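Local coordinates for protein alpha-1,2-mannosidase (Bacteroides thetaiotaomicron, PDB 2WW2) that is a calcium-dependent, inverting glycoside hydrolase of family GH92 that probably cleaves alpha-1,2-linked mannose from glycans, at residues 39-44 against 78-83. Numbering follows the deposited sequence.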
loop_
_atom_site.group_PDB
_atom_site.type_symbol
_atom_site.label_atom_id
_atom_site.label_comp_id
_atom_site.label_asym_id
_atom_site.label_seq_id
_atom_site.Cartn_x
_atom_site.Cartn_y
_atom_site.Cartn_z
ATOM N N ASN A 39 -28.963 22.310 -25.312
ATOM C CA ASN A 39 -29.370 22.409 -23.914
ATOM C C ASN A 39 -29.634 21.005 -23.383
ATOM O O ASN A 39 -30.300 20.209 -24.066
ATOM C CB ASN A 39 -30.649 23.259 -23.754
ATOM C CG ASN A 39 -30.493 24.694 -24.266
ATOM O OD1 ASN A 39 -31.395 25.244 -24.947
ATOM N ND2 ASN A 39 -29.386 25.318 -23.925
ATOM N N PHE A 40 -29.104 20.695 -22.205
ATOM C CA PHE A 40 -29.434 19.426 -21.513
ATOM C C PHE A 40 -30.352 19.735 -20.356
ATOM O O PHE A 40 -30.413 20.886 -19.895
ATOM C CB PHE A 40 -28.211 18.736 -20.920
ATOM C CG PHE A 40 -27.188 18.240 -21.937
ATOM C CD1 PHE A 40 -27.499 18.153 -23.290
ATOM C CD2 PHE A 40 -25.919 17.831 -21.497
ATOM C CE1 PHE A 40 -26.561 17.687 -24.224
ATOM C CE2 PHE A 40 -24.952 17.354 -22.417
ATOM C CZ PHE A 40 -25.268 17.288 -23.771
ATOM N N TRP A 41 -31.032 18.703 -19.853
ATOM C CA TRP A 41 -31.910 18.861 -18.692
ATOM C C TRP A 41 -31.534 17.808 -17.651
ATOM O O TRP A 41 -31.124 16.697 -18.010
ATOM C CB TRP A 41 -33.404 18.772 -19.105
ATOM C CG TRP A 41 -33.817 20.053 -19.808
ATOM C CD1 TRP A 41 -33.584 20.390 -21.126
ATOM C CD2 TRP A 41 -34.435 21.192 -19.202
ATOM N NE1 TRP A 41 -34.044 21.680 -21.361
ATOM C CE2 TRP A 41 -34.562 22.186 -20.196
ATOM C CE3 TRP A 41 -34.896 21.466 -17.904
ATOM C CZ2 TRP A 41 -35.158 23.424 -19.942
ATOM C CZ3 TRP A 41 -35.479 22.705 -17.655
ATOM C CH2 TRP A 41 -35.604 23.660 -18.667
ATOM N N SER A 42 -31.640 18.161 -16.369
ATOM C CA SER A 42 -31.338 17.191 -15.292
ATOM C C SER A 42 -32.069 17.539 -14.002
ATOM O O SER A 42 -32.241 18.706 -13.690
ATOM C CB SER A 42 -29.816 17.250 -15.005
ATOM O OG SER A 42 -29.420 16.418 -13.913
ATOM N N PRO A 43 -32.411 16.526 -13.202
ATOM C CA PRO A 43 -32.777 16.772 -11.820
ATOM C C PRO A 43 -31.614 17.407 -11.057
ATOM O O PRO A 43 -30.419 17.162 -11.372
ATOM C CB PRO A 43 -33.042 15.355 -11.257
ATOM C CG PRO A 43 -32.218 14.442 -12.159
ATOM C CD PRO A 43 -32.346 15.087 -13.522
ATOM N N GLN A 44 -31.963 18.211 -10.065
ATOM C CA GLN A 44 -30.960 18.892 -9.240
ATOM C C GLN A 44 -31.224 18.610 -7.750
ATOM O O GLN A 44 -32.316 18.903 -7.238
ATOM C CB GLN A 44 -30.993 20.402 -9.498
ATOM C CG GLN A 44 -30.109 21.211 -8.526
ATOM C CD GLN A 44 -30.376 22.705 -8.635
ATOM O OE1 GLN A 44 -31.139 23.142 -9.499
ATOM N NE2 GLN A 44 -29.749 23.493 -7.760
ATOM N N GLY A 78 -25.430 29.576 -18.285
ATOM C CA GLY A 78 -26.691 29.693 -19.030
ATOM C C GLY A 78 -27.722 28.741 -18.470
ATOM O O GLY A 78 -28.387 28.055 -19.230
ATOM N N THR A 79 -27.849 28.698 -17.146
ATOM C CA THR A 79 -28.688 27.685 -16.480
ATOM C C THR A 79 -29.849 28.320 -15.711
ATOM O O THR A 79 -29.699 29.392 -15.107
ATOM C CB THR A 79 -27.822 26.748 -15.549
ATOM O OG1 THR A 79 -28.632 25.709 -14.990
ATOM C CG2 THR A 79 -27.141 27.520 -14.413
ATOM N N PHE A 80 -31.016 27.668 -15.767
ATOM C CA PHE A 80 -32.164 28.051 -14.959
ATOM C C PHE A 80 -32.871 26.762 -14.562
ATOM O O PHE A 80 -32.498 25.681 -15.053
ATOM C CB PHE A 80 -33.091 29.034 -15.712
ATOM C CG PHE A 80 -33.873 28.426 -16.841
ATOM C CD1 PHE A 80 -35.163 27.952 -16.631
ATOM C CD2 PHE A 80 -33.352 28.377 -18.132
ATOM C CE1 PHE A 80 -35.905 27.398 -17.675
ATOM C CE2 PHE A 80 -34.108 27.818 -19.181
ATOM C CZ PHE A 80 -35.374 27.324 -18.945
ATOM N N SER A 81 -33.831 26.822 -13.641
ATOM C CA SER A 81 -34.520 25.577 -13.270
ATOM C C SER A 81 -36.012 25.789 -13.172
ATOM O O SER A 81 -36.491 26.914 -13.027
ATOM C CB SER A 81 -34.004 24.985 -11.946
ATOM O OG SER A 81 -34.376 25.798 -10.840
ATOM N N ILE A 82 -36.737 24.681 -13.217
ATOM C CA ILE A 82 -38.175 24.689 -13.079
ATOM C C ILE A 82 -38.473 23.637 -12.000
ATOM O O ILE A 82 -37.877 22.570 -12.015
ATOM C CB ILE A 82 -38.830 24.251 -14.407
ATOM C CG1 ILE A 82 -38.702 25.351 -15.468
ATOM C CG2 ILE A 82 -40.285 23.879 -14.202
ATOM C CD1 ILE A 82 -39.005 24.853 -16.885
ATOM N N MET A 83 -39.357 23.953 -11.054
ATOM C CA MET A 83 -39.648 23.036 -9.961
ATOM C C MET A 83 -41.135 23.057 -9.625
ATOM O O MET A 83 -41.649 24.027 -9.082
ATOM C CB MET A 83 -38.822 23.392 -8.707
ATOM C CG MET A 83 -39.018 22.399 -7.576
ATOM S SD MET A 83 -38.579 20.702 -8.068
ATOM C CE MET A 83 -38.744 19.896 -6.482
HETATM O O HOH W 1 -32.282 25.585 -9.117
#
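Trp-41 turns the edge of its six-membered ring toward the face of Phe-80, an offset edge-to-face (T-shaped) pair in the beta-sandwich N-terminal domain of this GH92 enzyme. It is a worked example of how strands that are not direct neighbours meet through side chains: strands 40-44 and 80-86 each pair with strand 60-67, and their short segments run at 63° to one another. The indole's six-membered ring and the phenyl ring stand almost perpendicular, planes at 87°, with centroids 5.5 Å apart. Closest is Trp-41 CH2 to Phe-80 CZ, 3.7 Å. The Trp-41 side chain leaves with CG beside the backbone N and anti to the carbonyl carbon (chi1 -75°), a course that carries the benzo end of the indole over to strand 80-86. There Ile-82 CD1 adds a methyl contact, 4.0 Å from Trp-41 CH2, so CH2 is the nearest indole atom to both apolar partners. Strand 229-236 backs the cluster through Thr-233 and Ile-231, while Phe-184 stacks on Phe-80. Farther along strand 40-44, at Gln-44, the link to Ser-81 turns polar. The Gln-44 chain is extended, with CG anti to the backbone N, and its NE2 is held by Gly-46 O and Asn-48 OD1, which fixes the turn of the amide. A water bridges the two strands, donating to Gln-44 OE1 at 2.7 Å and accepting from Ser-81 OG at 2.7 Å.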